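Local coordinates for protein glutathione-specific gamma-glutamylcyclotransferase (Saccharomyces cerevisiae S288c, PDB 5HWK) that cleaves glutathione specifically into 5-oxo-L-proline and a Cys-Gly dipeptide, allowing the yeast cell to use this tripeptide, at residues 6-12 and 95-101; 25-29 and 134-138; 120-126 and 156-162; 15-20 and 112-116. One frame throughout, in Å; residues are numbered along the deposited sequence.

Contact 1: residues 6-12 and 95-101; sequences SGIWVLG and VVYYIPP. With BEZ (benzoic acid), chain C.
Ile8 and Ile99 pair through two backbone hydrogen bonds, the straighter running from Ile99 N to Ile8 O at 2.8 Å with 172° at the hydrogen. Val10 with Tyr97 and Gly12 with Val95 repeat the reciprocal pattern (Val10 N to Tyr97 O 2.8 Å, Gly12 N to Val95 O 2.9 Å), which makes an antiparallel ladder of strands 8-12 and 91-99. These are two staves of the beta barrel of the gamma-glutamylcyclotransferase fold: Trp9 and Leu11 also bond through their backbones to Ser159, and Val96 and Tyr98 to strand 26-33. Past the ladder's end, Gly7 N makes a weak bond to Tyr98 OH (3.1 Å).

At the non-hydrogen-bonded pair Trp9-Tyr98 the side chains overlap closely. The backbone of this pair puts Tyr98 CB over the indole, and CG anti to the backbone N (chi1 -178°) sends the phenol toward Gly7. Tyr98 CB sits 3.5 Å from the centroid of the Trp9 six-membered ring, a CH-pi contact over the face, while Tyr98 CD1 comes within 3.4 Å of Trp9 CE2. The phenol is inclined at 52° to the five-membered ring of the indole, an oblique pairing. Leu156, Thr158 and Ile28 also touch the indole.

On the same face Leu11 CD2 meets Val96 CG2 at 3.9 Å. The other face carries Val10 and Tyr97, whose hydroxyl bonds to Leu16 O and Arg27 NE. Val10, Leu11 and Gly12 probably belong to the substrate site, and Gly12 CA lies 3.5 Å from benzoate O2.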
# COMPACT_ATOMS: atom_id res chain seq x y z
N SER A 6 -4.81 -23.00 -2.92
CA SER A 6 -5.80 -23.10 -3.98
C SER A 6 -6.02 -21.77 -4.70
O SER A 6 -5.55 -21.57 -5.83
CB SER A 6 -7.13 -23.60 -3.42
OG SER A 6 -7.84 -24.35 -4.39
N GLY A 7 -6.75 -20.87 -4.06
CA GLY A 7 -6.87 -19.50 -4.53
C GLY A 7 -5.69 -18.67 -4.10
O GLY A 7 -4.64 -19.19 -3.70
N ILE A 8 -5.84 -17.36 -4.18
CA ILE A 8 -4.76 -16.50 -3.74
C ILE A 8 -5.32 -15.36 -2.93
O ILE A 8 -6.47 -14.93 -3.11
CB ILE A 8 -3.82 -15.99 -4.86
CG1 ILE A 8 -4.50 -14.87 -5.62
CG2 ILE A 8 -3.40 -17.10 -5.79
CD1 ILE A 8 -5.52 -15.35 -6.52
N TRP A 9 -4.51 -14.91 -2.01
CA TRP A 9 -4.78 -13.72 -1.23
C TRP A 9 -3.97 -12.60 -1.85
O TRP A 9 -2.80 -12.78 -2.13
CB TRP A 9 -4.33 -13.93 0.21
CG TRP A 9 -5.27 -14.93 0.92
CD1 TRP A 9 -5.10 -16.29 1.05
CD2 TRP A 9 -6.51 -14.62 1.58
NE1 TRP A 9 -6.15 -16.81 1.74
CE2 TRP A 9 -7.03 -15.82 2.09
CE3 TRP A 9 -7.22 -13.43 1.80
CZ2 TRP A 9 -8.22 -15.87 2.79
CZ3 TRP A 9 -8.40 -13.49 2.51
CH2 TRP A 9 -8.88 -14.71 3.00
N VAL A 10 -4.63 -11.48 -2.09
CA VAL A 10 -4.00 -10.33 -2.73
C VAL A 10 -4.08 -9.16 -1.76
O VAL A 10 -5.17 -8.79 -1.33
CB VAL A 10 -4.74 -9.97 -4.03
CG1 VAL A 10 -4.14 -8.69 -4.69
CG2 VAL A 10 -4.71 -11.12 -5.00
N LEU A 11 -2.93 -8.51 -1.49
CA LEU A 11 -2.92 -7.33 -0.65
C LEU A 11 -3.35 -6.13 -1.47
O LEU A 11 -2.97 -6.00 -2.63
CB LEU A 11 -1.49 -7.04 -0.20
CG LEU A 11 -0.83 -7.98 0.79
CD1 LEU A 11 0.58 -7.45 1.11
CD2 LEU A 11 -1.71 -8.04 2.00
N GLY A 12 -4.17 -5.28 -0.86
CA GLY A 12 -4.43 -3.97 -1.44
C GLY A 12 -3.99 -2.87 -0.50
O GLY A 12 -4.37 -2.87 0.68
N VAL A 95 -6.00 -3.74 2.97
CA VAL A 95 -6.93 -4.87 2.99
C VAL A 95 -6.22 -6.08 2.39
O VAL A 95 -5.15 -5.98 1.79
CB VAL A 95 -8.25 -4.61 2.21
CG1 VAL A 95 -9.04 -3.47 2.81
CG2 VAL A 95 -7.99 -4.41 0.72
N VAL A 96 -6.86 -7.22 2.54
CA VAL A 96 -6.46 -8.43 1.84
C VAL A 96 -7.70 -9.09 1.27
O VAL A 96 -8.73 -9.22 1.95
CB VAL A 96 -5.56 -9.33 2.70
CG1 VAL A 96 -6.33 -9.99 3.79
CG2 VAL A 96 -4.87 -10.37 1.82
N TYR A 97 -7.64 -9.45 -0.01
CA TYR A 97 -8.74 -10.07 -0.73
C TYR A 97 -8.40 -11.52 -0.97
O TYR A 97 -7.25 -11.87 -1.19
CB TYR A 97 -8.84 -9.44 -2.13
CG TYR A 97 -9.34 -8.03 -2.11
CD1 TYR A 97 -10.70 -7.77 -1.95
CD2 TYR A 97 -8.48 -6.92 -2.24
CE1 TYR A 97 -11.19 -6.51 -1.92
CE2 TYR A 97 -8.97 -5.62 -2.21
CZ TYR A 97 -10.33 -5.44 -2.06
OH TYR A 97 -10.84 -4.17 -2.02
N TYR A 98 -9.42 -12.37 -0.97
CA TYR A 98 -9.24 -13.73 -1.44
C TYR A 98 -9.90 -13.89 -2.80
O TYR A 98 -11.07 -13.52 -2.98
CB TYR A 98 -9.88 -14.75 -0.50
CG TYR A 98 -9.68 -16.20 -0.94
CD1 TYR A 98 -8.43 -16.81 -0.85
CD2 TYR A 98 -10.71 -16.93 -1.52
CE1 TYR A 98 -8.23 -18.12 -1.24
CE2 TYR A 98 -10.53 -18.26 -1.89
CZ TYR A 98 -9.29 -18.83 -1.75
OH TYR A 98 -9.06 -20.12 -2.15
N ILE A 99 -9.15 -14.45 -3.73
CA ILE A 99 -9.60 -14.72 -5.09
C ILE A 99 -9.67 -16.23 -5.25
O ILE A 99 -8.63 -16.89 -5.15
CB ILE A 99 -8.65 -14.09 -6.13
CG1 ILE A 99 -8.29 -12.63 -5.80
CG2 ILE A 99 -9.21 -14.29 -7.55
CD1 ILE A 99 -9.45 -11.70 -5.73
N PRO A 100 -10.83 -16.80 -5.51
CA PRO A 100 -10.94 -18.28 -5.64
C PRO A 100 -10.15 -18.80 -6.82
O PRO A 100 -9.80 -18.04 -7.74
CB PRO A 100 -12.45 -18.53 -5.83
CG PRO A 100 -13.05 -17.16 -6.14
CD PRO A 100 -12.12 -16.09 -5.63
N PRO A 101 -9.79 -20.09 -6.78
CA PRO A 101 -9.01 -20.70 -7.87
C PRO A 101 -9.56 -20.42 -9.26
O PRO A 101 -8.78 -20.23 -10.20
CB PRO A 101 -9.10 -22.21 -7.55
CG PRO A 101 -9.41 -22.30 -6.11
CD PRO A 101 -10.15 -21.04 -5.72
C BEZ C . -2.88 -1.72 -4.54
O1 BEZ C . -3.91 -1.23 -4.18
O2 BEZ C . -2.31 -2.48 -3.75
C1 BEZ C . -2.26 -1.35 -5.85
C2 BEZ C . -0.96 -1.76 -6.09
C3 BEZ C . -0.32 -1.38 -7.28
C4 BEZ C . -1.01 -0.67 -8.25
C5 BEZ C . -2.32 -0.31 -8.01
C6 BEZ C . -2.97 -0.63 -6.82

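Contact 2: residues 25-29 and 134-138; sequences THRIP and HEAEL
His26 and Glu137 make the direct polar link: ND1 of His26 donates to OE2 of Glu137 at 2.6 Å, 160° at the hydrogen. The oxygen lies in the imidazole plane and uses its anti lone pair, although ring and carboxylate are turned 55° apart. Glu137 reaches that far because its chain is extended, CG anti to the backbone N (chi1 -173°).

Two waters follow. Water 1 accepts from Arg27 N and donates to Glu137 OE2, 2.8 Å from each, so this carboxylate oxygen is gripped twice. Water 2 donates to Arg27 O and lies 3.3 Å from His134 NE2, at the ring edge, in plane. His134 ND1 bonds to Asn131, helping fix the ring's rotation.

Apolar contacts complete the interface. Pro29 CD stands 3.5 Å from the centroid of the His134 ring, a CH-pi contact square over the face. Ile28 and the Glu137 chain run alongside in opposite senses, Ile28 CG1 3.8 Å from Glu137 CD.

Helix 135-144 is thus held on barrel strand 26-33 by the His26-Glu137 bond, two water bridges and packing of Ile28 and Pro29. The bond fixes a proton on His26 ND1, and the carboxylate would probably favour the doubly protonated, charged ring.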
# COMPACT_ATOMS: atom_id res chain seq x y z
N THR A 25 -13.89 -13.22 -2.79
CA THR A 25 -14.87 -13.78 -1.86
C THR A 25 -14.61 -13.46 -0.40
O THR A 25 -15.47 -13.79 0.44
CB THR A 25 -14.99 -15.30 -2.01
OG1 THR A 25 -13.72 -15.85 -1.72
CG2 THR A 25 -15.41 -15.70 -3.42
N HIS A 26 -13.48 -12.84 -0.07
CA HIS A 26 -13.23 -12.23 1.23
C HIS A 26 -12.53 -10.90 0.99
O HIS A 26 -11.70 -10.77 0.06
CB HIS A 26 -12.27 -13.08 2.08
CG HIS A 26 -12.78 -14.45 2.38
ND1 HIS A 26 -13.51 -14.74 3.51
CD2 HIS A 26 -12.69 -15.60 1.68
CE1 HIS A 26 -13.82 -16.02 3.51
NE2 HIS A 26 -13.34 -16.57 2.41
N ARG A 27 -12.81 -9.94 1.87
CA ARG A 27 -12.13 -8.64 1.88
C ARG A 27 -11.93 -8.31 3.35
O ARG A 27 -12.90 -7.98 4.04
CB ARG A 27 -12.96 -7.55 1.19
CG ARG A 27 -12.32 -6.22 1.26
CD ARG A 27 -13.21 -5.12 0.62
NE ARG A 27 -12.55 -3.82 0.51
CZ ARG A 27 -12.57 -2.90 1.47
NH1 ARG A 27 -13.21 -3.16 2.61
NH2 ARG A 27 -11.98 -1.71 1.27
N ILE A 28 -10.71 -8.44 3.84
CA ILE A 28 -10.43 -8.33 5.27
C ILE A 28 -9.60 -7.07 5.51
O ILE A 28 -8.48 -6.98 4.99
CB ILE A 28 -9.64 -9.56 5.77
CG1 ILE A 28 -10.41 -10.86 5.51
CG2 ILE A 28 -9.23 -9.35 7.23
CD1 ILE A 28 -9.64 -12.08 5.90
N PRO A 29 -10.09 -6.10 6.29
CA PRO A 29 -9.26 -4.94 6.65
C PRO A 29 -8.03 -5.44 7.38
O PRO A 29 -8.11 -6.36 8.18
CB PRO A 29 -10.16 -4.13 7.59
CG PRO A 29 -11.52 -4.62 7.35
CD PRO A 29 -11.41 -6.04 6.95
N HIS A 134 -13.38 -9.11 12.17
CA HIS A 134 -12.82 -10.02 11.19
C HIS A 134 -11.78 -10.99 11.75
O HIS A 134 -11.23 -11.78 10.98
CB HIS A 134 -12.20 -9.26 10.01
CG HIS A 134 -13.19 -8.47 9.20
ND1 HIS A 134 -13.59 -7.20 9.55
CD2 HIS A 134 -13.83 -8.76 8.04
CE1 HIS A 134 -14.44 -6.75 8.65
NE2 HIS A 134 -14.60 -7.67 7.72
N GLU A 135 -11.49 -10.96 13.05
CA GLU A 135 -10.44 -11.82 13.62
C GLU A 135 -10.66 -13.30 13.29
O GLU A 135 -9.72 -14.01 12.92
CB GLU A 135 -10.35 -11.61 15.14
N ALA A 136 -11.89 -13.78 13.44
CA ALA A 136 -12.16 -15.19 13.16
C ALA A 136 -11.93 -15.53 11.69
O ALA A 136 -11.39 -16.59 11.37
CB ALA A 136 -13.60 -15.53 13.55
N GLU A 137 -12.36 -14.64 10.80
CA GLU A 137 -12.12 -14.82 9.37
C GLU A 137 -10.63 -14.83 9.05
O GLU A 137 -10.14 -15.69 8.30
CB GLU A 137 -12.84 -13.69 8.62
CG GLU A 137 -12.82 -13.83 7.12
CD GLU A 137 -13.55 -12.70 6.45
OE1 GLU A 137 -13.98 -11.75 7.14
OE2 GLU A 137 -13.70 -12.74 5.21
N LEU A 138 -9.87 -13.89 9.62
CA LEU A 138 -8.43 -13.91 9.41
C LEU A 138 -7.82 -15.20 9.97
O LEU A 138 -6.95 -15.81 9.35
CB LEU A 138 -7.78 -12.68 10.03
CG LEU A 138 -6.26 -12.66 9.94
CD1 LEU A 138 -5.81 -12.63 8.50
CD2 LEU A 138 -5.75 -11.41 10.66
O HOH W 1 -14.84 -10.62 3.75
O HOH W 2 -15.73 -8.88 4.87

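Contact 3: residues 120-126 and 156-162; sequences TLHEVEV and LLTSVYI. With BEZ (benzoic acid), chain C.
Leu121 sets its CD1 methyl over the centre of the Tyr161 ring, 3.8 Å from the centroid, a CH-pi contact close to the ring normal. CG of Leu121 stands anti to the backbone N (chi1 179°), so the branch swings across the strands onto that face, while Leu121 CB touches ring atom Tyr161 CE1 at 3.7 Å. The phenol is steadied at its far end by Val107 O, and Tyr161 CB packs 3.6 Å from C3 of the benzoate, making this tyrosine a wall of the ligand pocket.

Strands 119-129 and 154-163 run antiparallel here as adjacent staves of the barrel, with two hydrogen bonds at each of the pairs Thr120-Ile162, His122-Val160, Val124-Thr158 and Val126-Leu156. At the third pair Thr158 OG1, placed between its own backbone N and carbonyl carbon (chi1 67°), also donates to Val124 O at 3.3 Å from above the carbonyl plane; that oxygen already accepts Thr158 N at 2.8 Å. The methyl Thr158 CG2 turns instead to Val126 CG1, 3.6 Å away.

Near the pocket end of the strands, His122 NE2 donates to Thr120 OG1 at 2.7 Å, tilted from the imidazole plane. Thr120 OG1 in turn donates to water 3, which donates to Ile162 O.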
# COMPACT_ATOMS: atom_id res chain seq x y z
N THR A 120 5.51 -4.34 -10.33
CA THR A 120 5.75 -5.77 -10.51
C THR A 120 5.02 -6.57 -9.45
O THR A 120 4.69 -6.08 -8.36
CB THR A 120 7.27 -6.06 -10.49
OG1 THR A 120 7.85 -5.48 -9.30
CG2 THR A 120 7.95 -5.49 -11.74
N LEU A 121 4.73 -7.82 -9.81
CA LEU A 121 3.93 -8.69 -8.97
C LEU A 121 4.88 -9.52 -8.12
O LEU A 121 5.81 -10.13 -8.65
CB LEU A 121 3.11 -9.59 -9.87
CG LEU A 121 2.21 -10.58 -9.15
CD1 LEU A 121 1.19 -9.90 -8.26
CD2 LEU A 121 1.55 -11.47 -10.21
N HIS A 122 4.62 -9.55 -6.80
CA HIS A 122 5.46 -10.27 -5.86
C HIS A 122 4.59 -11.17 -4.99
O HIS A 122 3.43 -10.90 -4.73
CB HIS A 122 6.22 -9.33 -4.97
CG HIS A 122 7.13 -8.43 -5.73
ND1 HIS A 122 8.47 -8.68 -5.87
CD2 HIS A 122 6.87 -7.32 -6.47
CE1 HIS A 122 9.02 -7.73 -6.61
NE2 HIS A 122 8.07 -6.90 -6.99
N GLU A 123 5.18 -12.29 -4.57
CA GLU A 123 4.53 -13.16 -3.61
C GLU A 123 5.33 -13.11 -2.32
O GLU A 123 6.57 -13.31 -2.34
CB GLU A 123 4.49 -14.59 -4.16
CG GLU A 123 3.34 -14.89 -5.09
CD GLU A 123 3.31 -14.08 -6.38
OE1 GLU A 123 4.35 -13.99 -7.09
OE2 GLU A 123 2.24 -13.50 -6.69
N VAL A 124 4.65 -12.84 -1.22
CA VAL A 124 5.30 -12.60 0.05
C VAL A 124 4.48 -13.19 1.17
O VAL A 124 3.26 -13.25 1.09
CB VAL A 124 5.62 -11.11 0.29
CG1 VAL A 124 4.34 -10.28 0.40
CG2 VAL A 124 6.54 -10.96 1.49
N GLU A 125 5.15 -13.67 2.21
CA GLU A 125 4.49 -14.12 3.43
C GLU A 125 4.40 -12.93 4.37
O GLU A 125 5.43 -12.33 4.70
CB GLU A 125 5.30 -15.24 4.09
CG GLU A 125 5.09 -16.60 3.45
CD GLU A 125 5.98 -17.70 4.07
OE1 GLU A 125 6.97 -17.37 4.72
OE2 GLU A 125 5.68 -18.89 3.89
N VAL A 126 3.19 -12.56 4.80
CA VAL A 126 3.01 -11.34 5.58
C VAL A 126 2.28 -11.59 6.89
O VAL A 126 1.34 -12.39 6.97
CB VAL A 126 2.32 -10.24 4.74
CG1 VAL A 126 0.93 -10.63 4.36
CG2 VAL A 126 2.34 -8.95 5.49
N LEU A 156 0.51 -15.00 6.37
CA LEU A 156 -0.32 -15.35 5.22
C LEU A 156 0.52 -15.18 3.95
O LEU A 156 1.14 -14.12 3.76
CB LEU A 156 -1.56 -14.43 5.18
CG LEU A 156 -2.65 -14.79 4.19
CD1 LEU A 156 -3.29 -16.16 4.56
CD2 LEU A 156 -3.74 -13.70 4.12
N LEU A 157 0.53 -16.19 3.07
CA LEU A 157 1.12 -16.06 1.73
C LEU A 157 0.19 -15.20 0.86
O LEU A 157 -0.99 -15.54 0.68
CB LEU A 157 1.40 -17.42 1.09
CG LEU A 157 1.90 -17.35 -0.36
CD1 LEU A 157 3.26 -16.64 -0.44
CD2 LEU A 157 1.97 -18.71 -1.03
N THR A 158 0.72 -14.08 0.34
CA THR A 158 -0.08 -13.11 -0.40
C THR A 158 0.66 -12.65 -1.64
O THR A 158 1.89 -12.67 -1.70
CB THR A 158 -0.39 -11.84 0.44
OG1 THR A 158 0.81 -11.10 0.70
CG2 THR A 158 -1.07 -12.16 1.73
N SER A 159 -0.10 -12.22 -2.64
CA SER A 159 0.43 -11.54 -3.80
C SER A 159 0.21 -10.05 -3.63
O SER A 159 -0.76 -9.63 -3.01
CB SER A 159 -0.28 -12.00 -5.07
OG SER A 159 0.08 -13.36 -5.35
N VAL A 160 1.16 -9.26 -4.12
CA VAL A 160 1.05 -7.80 -4.00
C VAL A 160 1.77 -7.20 -5.19
O VAL A 160 2.79 -7.69 -5.64
CB VAL A 160 1.69 -7.38 -2.64
CG1 VAL A 160 3.18 -7.77 -2.56
CG2 VAL A 160 1.50 -5.86 -2.37
N TYR A 161 1.25 -6.06 -5.69
CA TYR A 161 1.93 -5.29 -6.75
C TYR A 161 2.69 -4.15 -6.11
O TYR A 161 2.09 -3.36 -5.38
CB TYR A 161 0.89 -4.73 -7.73
CG TYR A 161 0.44 -5.69 -8.79
CD1 TYR A 161 1.26 -5.98 -9.89
CD2 TYR A 161 -0.77 -6.37 -8.67
CE1 TYR A 161 0.82 -6.85 -10.91
CE2 TYR A 161 -1.21 -7.23 -9.67
CZ TYR A 161 -0.38 -7.51 -10.76
OH TYR A 161 -0.78 -8.32 -11.79
N ILE A 162 3.97 -4.03 -6.44
CA ILE A 162 4.88 -3.09 -5.82
C ILE A 162 5.66 -2.37 -6.90
O ILE A 162 6.10 -3.00 -7.86
CB ILE A 162 5.90 -3.82 -4.91
CG1 ILE A 162 5.14 -4.43 -3.73
CG2 ILE A 162 7.01 -2.84 -4.44
CD1 ILE A 162 6.00 -5.16 -2.73
C BEZ C . -2.88 -1.72 -4.54
O1 BEZ C . -3.91 -1.23 -4.18
O2 BEZ C . -2.31 -2.48 -3.75
C1 BEZ C . -2.26 -1.35 -5.85
C2 BEZ C . -0.96 -1.76 -6.09
C3 BEZ C . -0.32 -1.38 -7.28
C4 BEZ C . -1.01 -0.67 -8.25
C5 BEZ C . -2.32 -0.31 -8.01
C6 BEZ C . -2.97 -0.63 -6.82
O HOH W 3 8.72 -2.73 -9.61

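Contact 4: residues 15-20 and 112-116; sequences SLIYKP and NVREQ. With BEZ (benzoic acid), chain C; PO4 (phosphate ion), chain D.
Arg114 is sandwiched and gripped at once. Lys19 NZ sits over one guanidinium face and Leu16 CD2 over the opposite one, the latter 3.4 Å from Arg114 CZ. End-on, NH1 and NH2 of Arg114 both donate to the single atom Lys19 O, NH2 at 2.9 Å, and NH1 also donates in plane to Ser15 OG at 3.0 Å. Lys19 NZ is 3.3 Å from Arg114 NH2, two positive groups close together, and the carbonyls probably offset this: NZ donates to Val113 O at 3.1 Å, from well above that carbonyl's plane.

Ser15 OG continues the network, donating to the syn lone pair of Glu115 OE1 at 2.7 Å. The serine OG lies between its own N and carbonyl carbon (chi1 63°), from where it meets both Arg114 and Glu115. Water 4 ties Glu115 OE1 to Ser15 N as well, so two donors hold this oxygen, which comes 3.4 Å from benzoate C5. Leu16 N donates to benzoate O1 at 2.9 Å, and Tyr13 N and Gly14 N complete the cradle for the carboxylate.

Farther out, Tyr110 O takes Arg114 NE, and Tyr196 of helix 193-205 touches Glu115. Glu115, probably the proton acceptor, lies beside the ligand's ring while amides of the Tyr-Gly-Ser-Leu loop hold the ligand's carboxylate; together they line the active-site pocket of the gamma-glutamylcyclotransferase fold.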
# COMPACT_ATOMS: atom_id res chain seq x y z
N SER A 15 -5.28 1.77 -4.77
CA SER A 15 -6.61 1.78 -5.37
C SER A 15 -7.33 0.46 -5.25
O SER A 15 -8.54 0.46 -5.41
CB SER A 15 -6.59 2.23 -6.84
OG SER A 15 -5.85 1.33 -7.65
N LEU A 16 -6.64 -0.67 -5.01
CA LEU A 16 -7.42 -1.91 -4.85
C LEU A 16 -8.27 -1.87 -3.60
O LEU A 16 -9.19 -2.67 -3.48
CB LEU A 16 -6.50 -3.14 -4.78
CG LEU A 16 -5.85 -3.54 -6.10
CD1 LEU A 16 -4.64 -4.52 -5.83
CD2 LEU A 16 -6.86 -4.17 -7.06
N ILE A 17 -7.97 -0.98 -2.64
CA ILE A 17 -8.81 -0.88 -1.45
C ILE A 17 -10.22 -0.46 -1.81
O ILE A 17 -11.21 -1.04 -1.35
CB ILE A 17 -8.20 0.10 -0.43
CG1 ILE A 17 -6.89 -0.45 0.11
CG2 ILE A 17 -9.18 0.28 0.72
CD1 ILE A 17 -6.15 0.54 1.04
N TYR A 18 -10.35 0.58 -2.62
CA TYR A 18 -11.67 1.14 -2.90
C TYR A 18 -12.19 0.83 -4.29
O TYR A 18 -13.37 1.10 -4.56
CB TYR A 18 -11.69 2.64 -2.67
CG TYR A 18 -10.63 3.37 -3.46
CD1 TYR A 18 -10.80 3.65 -4.82
CD2 TYR A 18 -9.45 3.75 -2.85
CE1 TYR A 18 -9.85 4.33 -5.55
CE2 TYR A 18 -8.48 4.44 -3.58
CZ TYR A 18 -8.70 4.70 -4.92
OH TYR A 18 -7.75 5.34 -5.66
N LYS A 19 -11.35 0.28 -5.18
CA LYS A 19 -11.77 -0.20 -6.49
C LYS A 19 -11.31 -1.65 -6.50
O LYS A 19 -10.22 -1.97 -7.02
CB LYS A 19 -11.13 0.62 -7.61
CG LYS A 19 -11.56 0.24 -9.00
CD LYS A 19 -11.20 1.33 -10.00
CE LYS A 19 -10.82 0.77 -11.35
NZ LYS A 19 -9.49 0.12 -11.28
N PRO A 20 -12.09 -2.56 -5.94
CA PRO A 20 -11.60 -3.92 -5.66
C PRO A 20 -11.41 -4.72 -6.93
O PRO A 20 -11.94 -4.36 -8.00
CB PRO A 20 -12.73 -4.53 -4.82
CG PRO A 20 -13.95 -3.77 -5.25
CD PRO A 20 -13.48 -2.37 -5.47
N ASN A 112 -4.36 -3.60 -15.32
CA ASN A 112 -4.73 -3.10 -16.65
C ASN A 112 -5.74 -1.95 -16.58
O ASN A 112 -5.88 -1.22 -17.56
CB ASN A 112 -5.32 -4.23 -17.50
CG ASN A 112 -4.29 -5.24 -17.92
OD1 ASN A 112 -3.10 -5.04 -17.69
ND2 ASN A 112 -4.73 -6.34 -18.55
N VAL A 113 -6.43 -1.79 -15.45
CA VAL A 113 -7.44 -0.76 -15.26
C VAL A 113 -7.01 0.29 -14.24
O VAL A 113 -7.86 1.09 -13.78
CB VAL A 113 -8.79 -1.35 -14.85
CG1 VAL A 113 -9.36 -2.22 -15.97
CG2 VAL A 113 -8.65 -2.10 -13.51
N ARG A 114 -5.74 0.31 -13.85
CA ARG A 114 -5.32 1.24 -12.81
C ARG A 114 -3.85 1.62 -13.02
O ARG A 114 -3.30 1.47 -14.11
CB ARG A 114 -5.61 0.68 -11.42
CG ARG A 114 -4.91 -0.62 -11.14
CD ARG A 114 -5.43 -1.26 -9.85
NE ARG A 114 -6.69 -1.99 -10.04
CZ ARG A 114 -7.79 -1.79 -9.32
NH1 ARG A 114 -7.82 -0.85 -8.39
NH2 ARG A 114 -8.86 -2.56 -9.54
N GLU A 115 -3.24 2.17 -11.97
CA GLU A 115 -1.84 2.56 -12.04
C GLU A 115 -1.03 1.29 -12.32
O GLU A 115 -1.29 0.23 -11.74
CB GLU A 115 -1.45 3.11 -10.67
CG GLU A 115 -2.43 4.21 -10.16
CD GLU A 115 -3.77 3.69 -9.57
OE1 GLU A 115 -3.90 2.59 -8.95
OE2 GLU A 115 -4.77 4.40 -9.69
N GLN A 116 -0.06 1.40 -13.24
CA GLN A 116 0.52 0.17 -13.78
C GLN A 116 2.00 0.31 -14.13
O GLN A 116 2.76 -0.66 -14.01
CB GLN A 116 -0.27 -0.26 -15.03
CG GLN A 116 0.19 -1.59 -15.60
CD GLN A 116 -0.81 -2.18 -16.60
OE1 GLN A 116 -1.44 -1.45 -17.37
NE2 GLN A 116 -0.97 -3.52 -16.56
C BEZ C . -2.88 -1.72 -4.54
O1 BEZ C . -3.91 -1.23 -4.18
O2 BEZ C . -2.31 -2.48 -3.75
C1 BEZ C . -2.26 -1.35 -5.85
C2 BEZ C . -0.96 -1.76 -6.09
C3 BEZ C . -0.32 -1.38 -7.28
C4 BEZ C . -1.01 -0.67 -8.25
C5 BEZ C . -2.32 -0.31 -8.01
C6 BEZ C . -2.97 -0.63 -6.82
P PO4 D . 0.77 5.03 -14.31
O1 PO4 D . 2.08 5.62 -14.84
O2 PO4 D . 0.55 3.65 -14.89
O3 PO4 D . -0.39 6.01 -14.54
O4 PO4 D . 0.93 4.89 -12.76
O HOH W 4 -2.89 2.65 -6.43

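Overall arrangement
From the N terminus, strand 8-12 runs straight into the pocket segment 15-20, then on to strand 26-33. Contact 1 closes the long loop from strand 8-12 to strand 91-99, and contact 4 closes another, from 15-20 to the loop at 112-116; the two cross. Contact 2, joining 25-29 to the helix at 134-138, crosses contacts 1, 3 and 4. Contact 3 closes the short 120-162 loop, in series after contacts 1 and 4. Contacts 1 and 3 meet through Trp9, Leu11 and Ser159, closing the barrel; contact 2 sets a helix against it, touching contact 1 through Val96 and Ile28 and contact 4 through Arg27 and Ile17. Contacts 1, 3 and 4 all reach the benzoate.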